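Local coordinates for hypothetical protein PH1313 (Pyrococcus horikoshii, PDB 1VBK) that probably binds RNA through its THUMP domain and ATP through a ThiI-type domain, consistent with a role in thiamine biosynthesis or tRNA thiolation, at residues E85-T90 and A161-E166; L93-K98 and I150-E155. All blocks are in the same frame, centred on the assembly; numbering follows the deposited sequence.

Contact 1. Residues E85-T90 and A161-E166; sequences EKINRT and AYIYTE
I163 sends its CD1 methyl against helix 84-102, where it overlaps the side chain of T90 and the backbone carbonyl of I87. This is helix-on-sheet packing within the alpha/beta THUMP domain: the helix lies over one face of the mixed sheet, and segments 85-90 and 161-164 run nearly parallel, their axes 13° apart and 9.5 Å at closest approach. With CG1 anti to its carbonyl carbon (chi1 -55°) and the chain then extended, I163 carries CD1 to within 3.5 Å of T90 CB, tighter than usual carbon packing; the same methyl lies 3.5 Å from I87 O.

One turn earlier on the helix, I87 lays CG1 on A161 CB at 3.7 Å. The small methyl of A161 leaves room for the larger isoleucine, which also packs on I154 of the adjacent strand and on V131 of helix 124-138. On the strand's other face, Y162 and Y164 turn to strand 3-8 of the ferredoxin-like region.

Threonine suits a buried helical position because it offers a methyl for packing and a hydroxyl that can bond back to its own helix. T90 CG2 rests 3.7 Å from I163 CD1, while the hydroxyl proton is used within its own helix: T90 OG1 donates to K86 O at 2.9 Å, tilted 29° from the carbonyl plane and on the face opposite to T90 N.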
loop_
_atom_site.group_PDB
_atom_site.type_symbol
_atom_site.label_atom_id
_atom_site.label_comp_id
_atom_site.label_asym_id
_atom_site.label_seq_id
_atom_site.Cartn_x
_atom_site.Cartn_y
_atom_site.Cartn_z
ATOM N N GLU A 85 27.655 44.643 1.779
ATOM C CA GLU A 85 28.968 44.603 2.418
ATOM C C GLU A 85 29.353 43.188 2.858
ATOM O O GLU A 85 30.447 42.711 2.557
ATOM C CB GLU A 85 28.988 45.533 3.635
ATOM C CG GLU A 85 30.254 45.423 4.476
ATOM C CD GLU A 85 30.168 46.210 5.773
ATOM O OE1 GLU A 85 29.217 45.980 6.552
ATOM O OE2 GLU A 85 31.054 47.056 6.014
ATOM N N LYS A 86 28.450 42.522 3.573
ATOM C CA LYS A 86 28.713 41.172 4.057
ATOM C C LYS A 86 28.771 40.153 2.924
ATOM O O LYS A 86 29.593 39.235 2.951
ATOM C CB LYS A 86 27.656 40.770 5.086
ATOM C CG LYS A 86 27.687 41.638 6.341
ATOM C CD LYS A 86 26.804 41.067 7.438
ATOM C CE LYS A 86 27.012 41.807 8.749
ATOM N NZ LYS A 86 26.368 41.071 9.873
ATOM N N ILE A 87 27.900 40.310 1.933
ATOM C CA ILE A 87 27.892 39.402 0.787
ATOM C C ILE A 87 29.224 39.533 0.029
ATOM O O ILE A 87 29.825 38.531 -0.356
ATOM C CB ILE A 87 26.710 39.715 -0.166
ATOM C CG1 ILE A 87 25.386 39.301 0.493
ATOM C CG2 ILE A 87 26.890 38.989 -1.492
ATOM C CD1 ILE A 87 24.149 39.716 -0.297
ATOM N N ASN A 88 29.689 40.765 -0.174
ATOM C CA ASN A 88 30.958 40.973 -0.877
ATOM C C ASN A 88 32.153 40.376 -0.143
ATOM O O ASN A 88 32.967 39.671 -0.743
ATOM C CB ASN A 88 31.235 42.465 -1.108
ATOM C CG ASN A 88 30.576 42.993 -2.366
ATOM O OD1 ASN A 88 30.296 42.235 -3.295
ATOM N ND2 ASN A 88 30.339 44.300 -2.410
ATOM N N ARG A 89 32.274 40.652 1.151
ATOM C CA ARG A 89 33.424 40.126 1.865
ATOM C C ARG A 89 33.395 38.606 2.008
ATOM O O ARG A 89 34.441 37.967 1.927
ATOM C CB ARG A 89 33.602 40.807 3.231
ATOM C CG ARG A 89 32.711 40.338 4.357
ATOM C CD ARG A 89 33.411 40.616 5.697
ATOM N NE ARG A 89 32.568 40.342 6.860
ATOM C CZ ARG A 89 31.774 41.238 7.442
ATOM N NH1 ARG A 89 31.709 42.481 6.974
ATOM N NH2 ARG A 89 31.046 40.892 8.498
ATOM N N THR A 90 32.217 38.019 2.200
ATOM C CA THR A 90 32.148 36.565 2.319
ATOM C C THR A 90 32.433 35.928 0.962
ATOM O O THR A 90 33.098 34.902 0.876
ATOM C CB THR A 90 30.770 36.087 2.813
ATOM O OG1 THR A 90 30.454 36.736 4.049
ATOM C CG2 THR A 90 30.791 34.571 3.046
ATOM N N ALA A 161 21.881 35.568 3.476
ATOM C CA ALA A 161 22.552 35.259 2.217
ATOM C C ALA A 161 23.351 33.976 2.441
ATOM O O ALA A 161 24.043 33.835 3.449
ATOM C CB ALA A 161 23.492 36.398 1.812
ATOM N N TYR A 162 23.241 33.044 1.505
ATOM C CA TYR A 162 23.950 31.771 1.585
ATOM C C TYR A 162 24.955 31.776 0.446
ATOM O O TYR A 162 24.581 31.745 -0.719
ATOM C CB TYR A 162 22.955 30.621 1.431
ATOM C CG TYR A 162 21.900 30.622 2.514
ATOM C CD1 TYR A 162 22.151 30.041 3.757
ATOM C CD2 TYR A 162 20.674 31.251 2.316
ATOM C CE1 TYR A 162 21.201 30.089 4.781
ATOM C CE2 TYR A 162 19.715 31.308 3.336
ATOM C CZ TYR A 162 19.988 30.726 4.563
ATOM O OH TYR A 162 19.056 30.789 5.576
ATOM N N ILE A 163 26.232 31.812 0.799
ATOM C CA ILE A 163 27.296 31.883 -0.191
ATOM C C ILE A 163 28.091 30.592 -0.295
ATOM O O ILE A 163 28.541 30.049 0.710
ATOM C CB ILE A 163 28.218 33.058 0.158
ATOM C CG1 ILE A 163 27.367 34.332 0.268
ATOM C CG2 ILE A 163 29.314 33.208 -0.886
ATOM C CD1 ILE A 163 28.147 35.575 0.629
ATOM N N TYR A 164 28.271 30.108 -1.521
ATOM C CA TYR A 164 28.982 28.857 -1.735
ATOM C C TYR A 164 29.870 28.843 -2.983
ATOM O O TYR A 164 29.715 29.670 -3.879
ATOM C CB TYR A 164 27.965 27.713 -1.845
ATOM C CG TYR A 164 27.024 27.840 -3.034
ATOM C CD1 TYR A 164 25.808 28.525 -2.932
ATOM C CD2 TYR A 164 27.358 27.277 -4.265
ATOM C CE1 TYR A 164 24.946 28.635 -4.041
ATOM C CE2 TYR A 164 26.517 27.382 -5.364
ATOM C CZ TYR A 164 25.318 28.056 -5.251
ATOM O OH TYR A 164 24.498 28.127 -6.359
ATOM N N THR A 165 30.800 27.893 -3.027
ATOM C CA THR A 165 31.671 27.724 -4.191
ATOM C C THR A 165 31.537 26.295 -4.710
ATOM O O THR A 165 31.998 25.986 -5.810
ATOM C CB THR A 165 33.160 27.975 -3.865
ATOM O OG1 THR A 165 33.556 27.159 -2.760
ATOM C CG2 THR A 165 33.400 29.439 -3.540
ATOM N N GLU A 166 30.896 25.432 -3.921
ATOM C CA GLU A 166 30.705 24.030 -4.303
ATOM C C GLU A 166 29.233 23.667 -4.522
ATOM O O GLU A 166 28.356 24.046 -3.746
ATOM C CB GLU A 166 31.308 23.105 -3.239
ATOM C CG GLU A 166 31.170 21.616 -3.552
ATOM C CD GLU A 166 31.997 20.727 -2.625
ATOM O OE1 GLU A 166 31.751 20.732 -1.397
ATOM O OE2 GLU A 166 32.897 20.019 -3.131
#

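Contact 2. Residues L93-K98 and I150-E155; sequences LMFRKK and IEIGIE
Chi1 of 175° sets CG of F95 anti to its backbone N and lays the ring beside strand 150-157, while I150 reaches with its CD1 over one face of that ring. The pair belongs to the alpha/beta packing of the THUMP domain, in which helix 84-102 rests on the sheet; here helix and strand run roughly antiparallel, at 153°, with axes 9.2 Å apart at closest approach.

The I150 methyl makes a CH-pi contact, CD1 lying 4.2 Å from the centroid of the F95 ring and displaced toward the rim, on the side of CE2 and CZ. I152 meets the same residue differently: its CD1 sits near the plane of the ring, at the edge, and packs 3.7 Å from F95 CB. The two isoleucines thus hold the phenylalanine from over a face and from its root, each crossing it at about a right angle. F109 of the neighbouring strand adds an edge-to-face contact with the F95 ring, and I135 of helix 124-138 touches both F95 and I152. Flat, apolar phenylalanine fits this buried seam, and branched isoleucine suits the strand, offering several methyl and methylene groups for packing.

K98 marks the less buried margin. Its CB points to the strand, but a bend at chi2 (69°) turns the rest of the chain, so that the amino end leads away from the strand while its CG methylene packs on I150. Lysine suits such a border because its first methylenes can join the apolar layer and its charge can remain outside. K98 and I150 slide past each other in opposite directions, with K98 CG 3.6 Å from I150 CG1.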
loop_
_atom_site.group_PDB
_atom_site.type_symbol
_atom_site.label_atom_id
_atom_site.label_comp_id
_atom_site.label_asym_id
_atom_site.label_seq_id
_atom_site.Cartn_x
_atom_site.Cartn_y
_atom_site.Cartn_z
ATOM N N LEU A 93 36.128 36.006 0.437
ATOM C CA LEU A 93 36.765 35.052 1.340
ATOM C C LEU A 93 36.680 33.634 0.775
ATOM O O LEU A 93 37.667 32.887 0.753
ATOM C CB LEU A 93 36.079 35.098 2.707
ATOM C CG LEU A 93 36.624 34.158 3.783
ATOM C CD1 LEU A 93 37.995 34.646 4.235
ATOM C CD2 LEU A 93 35.663 34.123 4.971
ATOM N N MET A 94 35.493 33.259 0.317
ATOM C CA MET A 94 35.300 31.932 -0.241
ATOM C C MET A 94 35.977 31.773 -1.596
ATOM O O MET A 94 36.435 30.689 -1.944
ATOM C CB MET A 94 33.810 31.628 -0.335
ATOM C CG MET A 94 33.173 31.609 1.043
ATOM S SD MET A 94 31.575 30.858 1.075
ATOM C CE MET A 94 32.057 29.098 0.869
ATOM N N PHE A 95 36.037 32.858 -2.357
ATOM C CA PHE A 95 36.682 32.823 -3.662
ATOM C C PHE A 95 38.161 32.534 -3.464
ATOM O O PHE A 95 38.743 31.708 -4.168
ATOM C CB PHE A 95 36.506 34.166 -4.380
ATOM C CG PHE A 95 37.250 34.261 -5.689
ATOM C CD1 PHE A 95 38.609 34.575 -5.716
ATOM C CD2 PHE A 95 36.595 34.024 -6.891
ATOM C CE1 PHE A 95 39.306 34.651 -6.928
ATOM C CE2 PHE A 95 37.277 34.098 -8.105
ATOM C CZ PHE A 95 38.638 34.412 -8.123
ATOM N N ARG A 96 38.766 33.217 -2.496
ATOM C CA ARG A 96 40.184 33.030 -2.220
ATOM C C ARG A 96 40.491 31.616 -1.754
ATOM O O ARG A 96 41.494 31.028 -2.161
ATOM C CB ARG A 96 40.657 34.076 -1.206
ATOM C CG ARG A 96 40.826 35.441 -1.858
ATOM C CD ARG A 96 41.006 36.583 -0.880
ATOM N NE ARG A 96 41.450 37.787 -1.582
ATOM C CZ ARG A 96 41.547 38.993 -1.033
ATOM N NH1 ARG A 96 41.225 39.175 0.238
ATOM N NH2 ARG A 96 41.983 40.016 -1.760
ATOM N N LYS A 97 39.614 31.054 -0.931
ATOM C CA LYS A 97 39.825 29.697 -0.453
ATOM C C LYS A 97 39.817 28.735 -1.638
ATOM O O LYS A 97 40.680 27.869 -1.753
ATOM C CB LYS A 97 38.736 29.296 0.545
ATOM C CG LYS A 97 38.832 27.838 0.968
ATOM C CD LYS A 97 37.911 27.514 2.136
ATOM C CE LYS A 97 37.940 26.023 2.442
ATOM N NZ LYS A 97 39.342 25.532 2.617
ATOM N N LYS A 98 38.839 28.899 -2.523
ATOM C CA LYS A 98 38.735 28.037 -3.689
ATOM C C LYS A 98 39.892 28.278 -4.657
ATOM O O LYS A 98 40.456 27.330 -5.207
ATOM C CB LYS A 98 37.404 28.278 -4.398
ATOM C CG LYS A 98 37.194 27.441 -5.657
ATOM C CD LYS A 98 37.020 25.961 -5.355
ATOM C CE LYS A 98 36.646 25.211 -6.625
ATOM N NZ LYS A 98 36.396 23.767 -6.378
ATOM N N ILE A 150 36.005 28.634 -11.086
ATOM C CA ILE A 150 35.295 28.951 -9.853
ATOM C C ILE A 150 33.930 29.579 -10.074
ATOM O O ILE A 150 33.770 30.460 -10.915
ATOM C CB ILE A 150 36.114 29.953 -9.009
ATOM C CG1 ILE A 150 37.471 29.350 -8.643
ATOM C CG2 ILE A 150 35.332 30.359 -7.760
ATOM C CD1 ILE A 150 38.461 30.371 -8.110
ATOM N N GLU A 151 32.943 29.124 -9.310
ATOM C CA GLU A 151 31.620 29.713 -9.391
ATOM C C GLU A 151 31.233 30.161 -7.993
ATOM O O GLU A 151 31.220 29.359 -7.065
ATOM C CB GLU A 151 30.573 28.722 -9.893
ATOM C CG GLU A 151 29.166 29.309 -9.831
ATOM C CD GLU A 151 28.087 28.301 -10.149
ATOM O OE1 GLU A 151 28.105 27.205 -9.549
ATOM O OE2 GLU A 151 27.215 28.611 -10.990
ATOM N N ILE A 152 30.959 31.452 -7.841
ATOM C CA ILE A 152 30.534 31.991 -6.557
ATOM C C ILE A 152 29.011 32.000 -6.618
ATOM O O ILE A 152 28.424 32.749 -7.400
ATOM C CB ILE A 152 31.025 33.445 -6.346
ATOM C CG1 ILE A 152 32.557 33.485 -6.297
ATOM C CG2 ILE A 152 30.439 34.017 -5.058
ATOM C CD1 ILE A 152 33.172 32.732 -5.124
ATOM N N GLY A 153 28.379 31.156 -5.806
ATOM C CA GLY A 153 26.928 31.090 -5.792
ATOM C C GLY A 153 26.381 31.875 -4.620
ATOM O O GLY A 153 26.959 31.857 -3.532
ATOM N N ILE A 154 25.264 32.562 -4.833
ATOM C CA ILE A 154 24.660 33.369 -3.781
ATOM C C ILE A 154 23.144 33.222 -3.790
ATOM O O ILE A 154 22.492 33.519 -4.789
ATOM C CB ILE A 154 25.003 34.870 -3.966
ATOM C CG1 ILE A 154 26.524 35.057 -4.013
ATOM C CG2 ILE A 154 24.383 35.697 -2.837
ATOM C CD1 ILE A 154 26.966 36.484 -4.336
ATOM N N GLU A 155 22.587 32.748 -2.681
ATOM C CA GLU A 155 21.149 32.595 -2.570
ATOM C C GLU A 155 20.682 33.456 -1.407
ATOM O O GLU A 155 21.199 33.344 -0.295
ATOM C CB GLU A 155 20.784 31.121 -2.344
ATOM C CG GLU A 155 21.055 30.249 -3.568
ATOM C CD GLU A 155 20.543 28.830 -3.420
ATOM O OE1 GLU A 155 19.599 28.613 -2.633
ATOM O OE2 GLU A 155 21.076 27.936 -4.110
#

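How the contacts relate
Both contacts seat helix 84-102 on the same sheet of the THUMP domain, contact 1 through its N-terminal part on strand 160-164 and contact 2 farther along on strand 150-157. These strands are antiparallel neighbours, which explains why the helix is nearly parallel to one and roughly antiparallel to the other. Their backbones are joined by probable hydrogen bonds, Y162 N to E155 O and Y164 O to G153 N. M94, in the helix of contact 2, packs against the I163 carbonyl of contact 1. All touching residues of contact 1 are buried, with mainly aliphatic packing against a threonine whose hydroxyl is bonded within the helix; contact 2 adds an aromatic face and a partly exposed lysine at its margin.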